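Local coordinates for beta-1,4-galactanase (Humicola insolens, PDB 1HJQ), which hydrolyses the beta-1,4-galactosidic linkages of type I arabinogalactans as a family 53 glycoside hydrolase of clan GH-A, at residues A[75-80]-A[127-132]; A[134-139]-A[177-182]. All coordinates share one frame; numbering follows the deposited sequence.

Contact 1: A[75-80]-A[127-132]; sequences GLYINF and VDIVSI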
loop_
_atom_site.group_PDB
_atom_site.type_symbol
_atom_site.label_atom_id
_atom_site.label_comp_id
_atom_site.label_asym_id
_atom_site.label_seq_id
_atom_site.Cartn_x
_atom_site.Cartn_y
_atom_site.Cartn_z
ATOM N N GLY A 75 5.167 -11.840 -5.800
ATOM C CA GLY A 75 4.549 -12.052 -4.507
ATOM C C GLY A 75 3.287 -11.216 -4.398
ATOM O O GLY A 75 3.043 -10.316 -5.216
ATOM N N LEU A 76 2.494 -11.489 -3.371
ATOM C CA LEU A 76 1.241 -10.789 -3.181
ATOM C C LEU A 76 1.122 -10.034 -1.854
ATOM O O LEU A 76 1.433 -10.560 -0.787
ATOM C CB LEU A 76 0.094 -11.797 -3.306
ATOM C CG LEU A 76 -1.332 -11.279 -3.142
ATOM C CD1 LEU A 76 -1.641 -10.270 -4.249
ATOM C CD2 LEU A 76 -2.298 -12.446 -3.193
ATOM N N TYR A 77 0.658 -8.794 -1.943
ATOM C CA TYR A 77 0.451 -7.930 -0.788
ATOM C C TYR A 77 -1.001 -7.440 -0.924
ATOM O O TYR A 77 -1.316 -6.595 -1.778
ATOM C CB TYR A 77 1.469 -6.776 -0.841
ATOM C CG TYR A 77 1.242 -5.568 0.069
ATOM C CD1 TYR A 77 0.138 -5.476 0.926
ATOM C CD2 TYR A 77 2.118 -4.479 0.014
ATOM C CE1 TYR A 77 -0.084 -4.328 1.691
ATOM C CE2 TYR A 77 1.906 -3.327 0.772
ATOM C CZ TYR A 77 0.807 -3.251 1.604
ATOM O OH TYR A 77 0.593 -2.087 2.316
ATOM N N ILE A 78 -1.881 -8.014 -0.104
ATOM C CA ILE A 78 -3.299 -7.663 -0.110
ATOM C C ILE A 78 -3.522 -6.455 0.788
ATOM O O ILE A 78 -3.171 -6.468 1.963
ATOM C CB ILE A 78 -4.178 -8.845 0.382
ATOM C CG1 ILE A 78 -4.114 -10.001 -0.626
ATOM C CG2 ILE A 78 -5.626 -8.385 0.573
ATOM C CD1 ILE A 78 -4.804 -9.723 -1.957
ATOM N N ASN A 79 -4.116 -5.417 0.213
ATOM C CA ASN A 79 -4.374 -4.163 0.904
ATOM C C ASN A 79 -5.867 -3.932 1.132
ATOM O O ASN A 79 -6.564 -3.428 0.253
ATOM C CB ASN A 79 -3.766 -3.037 0.060
ATOM C CG ASN A 79 -4.239 -1.653 0.461
ATOM O OD1 ASN A 79 -4.342 -0.780 -0.390
ATOM N ND2 ASN A 79 -4.511 -1.441 1.744
ATOM N N PHE A 80 -6.346 -4.312 2.315
ATOM C CA PHE A 80 -7.751 -4.147 2.690
ATOM C C PHE A 80 -8.065 -2.697 2.996
ATOM O O PHE A 80 -7.359 -2.075 3.780
ATOM C CB PHE A 80 -8.081 -4.948 3.956
ATOM C CG PHE A 80 -8.348 -6.402 3.713
ATOM C CD1 PHE A 80 -9.355 -6.801 2.836
ATOM C CD2 PHE A 80 -7.603 -7.376 4.367
ATOM C CE1 PHE A 80 -9.613 -8.148 2.612
ATOM C CE2 PHE A 80 -7.856 -8.725 4.146
ATOM C CZ PHE A 80 -8.865 -9.108 3.263
ATOM N N VAL A 127 -0.940 -15.437 -0.077
ATOM C CA VAL A 127 -0.910 -14.031 0.297
ATOM C C VAL A 127 0.322 -13.875 1.180
ATOM O O VAL A 127 0.455 -14.566 2.185
ATOM C CB VAL A 127 -2.162 -13.633 1.114
ATOM C CG1 VAL A 127 -2.133 -12.148 1.417
ATOM C CG2 VAL A 127 -3.424 -13.995 0.353
ATOM N N ASP A 128 1.219 -12.969 0.809
ATOM C CA ASP A 128 2.447 -12.756 1.566
ATOM C C ASP A 128 2.376 -11.639 2.602
ATOM O O ASP A 128 2.970 -11.747 3.677
ATOM C CB ASP A 128 3.584 -12.518 0.585
ATOM C CG ASP A 128 3.783 -13.697 -0.336
ATOM O OD1 ASP A 128 4.206 -14.756 0.170
ATOM O OD2 ASP A 128 3.494 -13.584 -1.549
ATOM N N ILE A 129 1.660 -10.568 2.272
ATOM C CA ILE A 129 1.476 -9.455 3.194
ATOM C C ILE A 129 0.015 -9.029 3.141
ATOM O O ILE A 129 -0.601 -9.046 2.075
ATOM C CB ILE A 129 2.322 -8.233 2.816
ATOM C CG1 ILE A 129 3.807 -8.556 2.931
ATOM C CG2 ILE A 129 1.981 -7.073 3.733
ATOM C CD1 ILE A 129 4.695 -7.410 2.509
ATOM N N VAL A 130 -0.531 -8.654 4.295
ATOM C CA VAL A 130 -1.912 -8.194 4.390
ATOM C C VAL A 130 -1.964 -6.980 5.302
ATOM O O VAL A 130 -1.543 -7.051 6.457
ATOM C CB VAL A 130 -2.850 -9.250 5.022
ATOM C CG1 VAL A 130 -4.292 -8.782 4.923
ATOM C CG2 VAL A 130 -2.688 -10.580 4.339
ATOM N N SER A 131 -2.461 -5.861 4.791
ATOM C CA SER A 131 -2.588 -4.685 5.639
ATOM C C SER A 131 -4.046 -4.659 6.060
ATOM O O SER A 131 -4.945 -4.715 5.222
ATOM C CB SER A 131 -2.225 -3.389 4.892
ATOM O OG SER A 131 -3.232 -3.004 3.977
ATOM N N ILE A 132 -4.281 -4.623 7.363
ATOM C CA ILE A 132 -5.637 -4.582 7.854
ATOM C C ILE A 132 -6.080 -3.122 7.898
ATOM O O ILE A 132 -6.165 -2.502 8.957
ATOM C CB ILE A 132 -5.726 -5.235 9.240
ATOM C CG1 ILE A 132 -4.557 -4.772 10.113
ATOM C CG2 ILE A 132 -5.696 -6.748 9.094
ATOM C CD1 ILE A 132 -4.599 -5.313 11.525
#

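Contact 2: A[134-139]-A[177-182]; sequences NEITQG and VHLDNG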
loop_
_atom_site.group_PDB
_atom_site.type_symbol
_atom_site.label_atom_id
_atom_site.label_comp_id
_atom_site.label_asym_id
_atom_site.label_seq_id
_atom_site.Cartn_x
_atom_site.Cartn_y
_atom_site.Cartn_z
ATOM N N ASN A 134 -6.229 0.754 5.269
ATOM C CA ASN A 134 -5.419 1.559 4.356
ATOM C C ASN A 134 -5.266 2.985 4.881
ATOM O O ASN A 134 -6.240 3.737 4.938
ATOM C CB ASN A 134 -6.061 1.613 2.974
ATOM C CG ASN A 134 -5.161 2.277 1.947
ATOM O OD1 ASN A 134 -4.193 1.675 1.477
ATOM N ND2 ASN A 134 -5.462 3.534 1.610
ATOM N N GLU A 135 -4.040 3.360 5.243
ATOM C CA GLU A 135 -3.769 4.695 5.771
ATOM C C GLU A 135 -4.793 5.019 6.860
ATOM O O GLU A 135 -5.458 6.055 6.809
ATOM C CB GLU A 135 -3.853 5.757 4.661
ATOM C CG GLU A 135 -2.868 5.573 3.513
ATOM C CD GLU A 135 -2.712 6.830 2.649
ATOM O OE1 GLU A 135 -3.736 7.411 2.233
ATOM O OE2 GLU A 135 -1.563 7.237 2.377
ATOM N N ILE A 136 -4.917 4.123 7.837
ATOM C CA ILE A 136 -5.870 4.299 8.924
ATOM C C ILE A 136 -5.407 5.244 10.040
ATOM O O ILE A 136 -5.758 5.051 11.200
ATOM C CB ILE A 136 -6.258 2.933 9.543
ATOM C CG1 ILE A 136 -5.005 2.193 10.036
ATOM C CG2 ILE A 136 -6.996 2.098 8.506
ATOM C CD1 ILE A 136 -5.278 0.817 10.667
ATOM N N THR A 137 -4.649 6.277 9.679
ATOM C CA THR A 137 -4.145 7.247 10.648
ATOM C C THR A 137 -5.243 7.863 11.512
ATOM O O THR A 137 -5.032 8.127 12.695
ATOM C CB THR A 137 -3.414 8.396 9.961
ATOM O OG1 THR A 137 -2.507 7.873 8.984
ATOM C CG2 THR A 137 -2.648 9.200 10.983
ATOM N N GLN A 138 -6.401 8.127 10.915
ATOM C CA GLN A 138 -7.518 8.693 11.666
ATOM C C GLN A 138 -8.504 7.570 11.966
ATOM O O GLN A 138 -9.708 7.800 12.126
ATOM C CB GLN A 138 -8.220 9.802 10.872
ATOM C CG GLN A 138 -7.370 11.044 10.607
ATOM C CD GLN A 138 -6.660 11.564 11.858
ATOM O OE1 GLN A 138 -7.287 11.825 12.888
ATOM N NE2 GLN A 138 -5.340 11.720 11.767
ATOM N N GLY A 139 -7.979 6.350 12.029
ATOM C CA GLY A 139 -8.816 5.201 12.314
ATOM C C GLY A 139 -9.455 4.598 11.073
ATOM O O GLY A 139 -9.105 4.956 9.948
ATOM N N VAL A 177 0.011 -2.925 9.563
ATOM C CA VAL A 177 -0.830 -1.790 9.925
ATOM C C VAL A 177 -0.252 -0.661 9.081
ATOM O O VAL A 177 0.946 -0.381 9.134
ATOM C CB VAL A 177 -0.744 -1.450 11.430
ATOM C CG1 VAL A 177 -1.422 -0.102 11.698
ATOM C CG2 VAL A 177 -1.436 -2.545 12.240
ATOM N N HIS A 178 -1.115 -0.043 8.284
ATOM C CA HIS A 178 -0.719 1.009 7.361
ATOM C C HIS A 178 -1.206 2.401 7.748
ATOM O O HIS A 178 -2.406 2.642 7.889
ATOM C CB HIS A 178 -1.220 0.628 5.958
ATOM C CG HIS A 178 -0.985 1.673 4.912
ATOM N ND1 HIS A 178 -0.026 2.654 5.039
ATOM C CD2 HIS A 178 -1.571 1.869 3.707
ATOM C CE1 HIS A 178 -0.033 3.414 3.957
ATOM N NE2 HIS A 178 -0.960 2.959 3.134
ATOM N N LEU A 179 -0.250 3.308 7.919
ATOM C CA LEU A 179 -0.524 4.698 8.275
ATOM C C LEU A 179 0.119 5.568 7.209
ATOM O O LEU A 179 1.094 5.155 6.587
ATOM C CB LEU A 179 0.100 5.029 9.632
ATOM C CG LEU A 179 -0.677 4.820 10.932
ATOM C CD1 LEU A 179 -1.376 3.494 10.941
ATOM C CD2 LEU A 179 0.294 4.926 12.096
ATOM N N ASP A 180 -0.417 6.763 6.989
ATOM C CA ASP A 180 0.158 7.668 5.998
ATOM C C ASP A 180 1.194 8.535 6.717
ATOM O O ASP A 180 1.419 8.351 7.912
ATOM C CB ASP A 180 -0.944 8.528 5.350
ATOM C CG ASP A 180 -1.372 9.719 6.214
ATOM O OD1 ASP A 180 -1.649 9.534 7.423
ATOM O OD2 ASP A 180 -1.441 10.844 5.664
ATOM N N ASN A 181 1.830 9.456 5.999
ATOM C CA ASN A 181 2.840 10.345 6.578
ATOM C C ASN A 181 3.920 9.660 7.413
ATOM O O ASN A 181 4.193 10.073 8.533
ATOM C CB ASN A 181 2.171 11.419 7.433
ATOM C CG ASN A 181 1.358 12.392 6.611
ATOM O OD1 ASN A 181 1.679 12.669 5.455
ATOM N ND2 ASN A 181 0.310 12.933 7.207
ATOM N N GLY A 182 4.541 8.624 6.860
ATOM C CA GLY A 182 5.579 7.909 7.575
ATOM C C GLY A 182 6.730 8.788 8.000
ATOM O O GLY A 182 7.507 8.408 8.872
#

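Contact 1: A[75-80]-A[127-132]
Y77 and I129 meet on the face of the sheet that lines the barrel interior. The CG2 methyl of I129 sits 4.0 Å from the centroid of the Y77 ring, over one face but displaced toward the rim on the CD1-CE1 side, a CH-pi contact. S131 continues the row: its CB comes 4.0 Å from Y77 CE1, so I129 backs one face of the ring and S131 borders its edge. The first torsion of Y77, with CG anti to the backbone N (chi1 166°), brings the CD1-CE1 side over to I129 CG2 and S131 CB.

On the reverse face the packing is apolar, mostly aliphatic with the F80 ring at the C-terminal end. V127 spreads its two methyls between I78 and L76, CG1 packing 3.6 Å from I78 CG1 and CG2 turning to the terminal CD2 of L76. Further along, V130 CG1 lies 3.6 Å from both CD2 and CE2 of F80, meeting the ring obliquely, while I78 CG2 rests over the centre of one face of that same ring.

The backbones run parallel, and their ladder links I78 N to I129 O, S131 N to I78 O and F80 N to S131 O. At its start the carbonyl O of L76 takes two N-H groups, from D128 and I129, and the D128 carboxylate folds back to catch L76 N with OD2 at 3.0 Å, nearly straight at 173° and through its anti lone pair.

These are the third and fourth strands of an eight-stranded parallel barrel. Strand 43-48 flanks the pair on one side and strand 174-179 on the other; helix 102-123, which connects the two strands, packs F120, M117 and S116 against the outer face, while F294 meets Y77 edge-to-face inside.

Contact 2: A[134-139]-A[177-182]
The imidazole of H178 is framed by the backbone N of E135 and the side-chain amide of N134. Over one face, toward the rim, sits the backbone N of E135, 3.3 Å from H178 CD2. At the edge, in the ring plane, N134 OD1 approaches the same carbon, H178 CD2, at 3.4 Å; the amide of N134 stands almost perpendicular to the ring, the planes 82° apart, and its ND2 is hydrogen-bonded to A87 O. E135 runs alongside, pointing the same way as the histidine, and its CG methylene is 3.3 Å from H178 NE2. The two end groups are turned 46° against each other and have different polar partners: H178 NE2 is hydrogen-bonded to E245, whereas E135 OE2 is hydrogen-bonded to S212.

D180 crosses this glutamate at about a right angle. Its CB lies 3.3 Å from E135 OE2, so the methylene, not the acid group, meets the E135 carboxylate. The D180 carboxylate turns instead to the T137 hydroxyl, although their modelled separation is too short to be trusted in detail.

One backbone bond ties the loop to the end of strand 174-179: I136 N donates to H178 O at 2.9 Å, in the carbonyl plane. I136 holds CG1 between its backbone N and carbonyl carbon (chi1 57°), which carries the branch over that strand: CG1 reaches L179 CD1 at 4.0 Å, and the terminal CD1 reaches V177 CG1 at 4.1 Å.

Such a loop, leaving the C-terminal end of the fourth barrel strand with an Asn-Glu pair, is the hallmark of clan GH-A TIM-barrel glycosidases. E135 is probably the proton donor and E245, at the end of strand 240-245, probably the nucleophile; H178 comes from the fifth strand.

Contact 2 continues where contact 1 stops: strand 129-132 runs out at its C-terminal end into the loop that begins with N134 and E135, and strand 174-179 is its next neighbour in the barrel. The centres are 15 Å apart, yet the two contacts touch. S131 CB lies 4.3 Å from H178 CB on the inner face, and I132 CD1 lies 4.3 Å from V177 CG2. F80 O packs on N134 CB at 4.0 Å. The side chain of N79 is about 5 Å from that of E245, the probable nucleophile, and about 7 Å from that of E135. Contact 1 supplies the third and fourth strands of the wall, contact 2 the following loop with the probable acid.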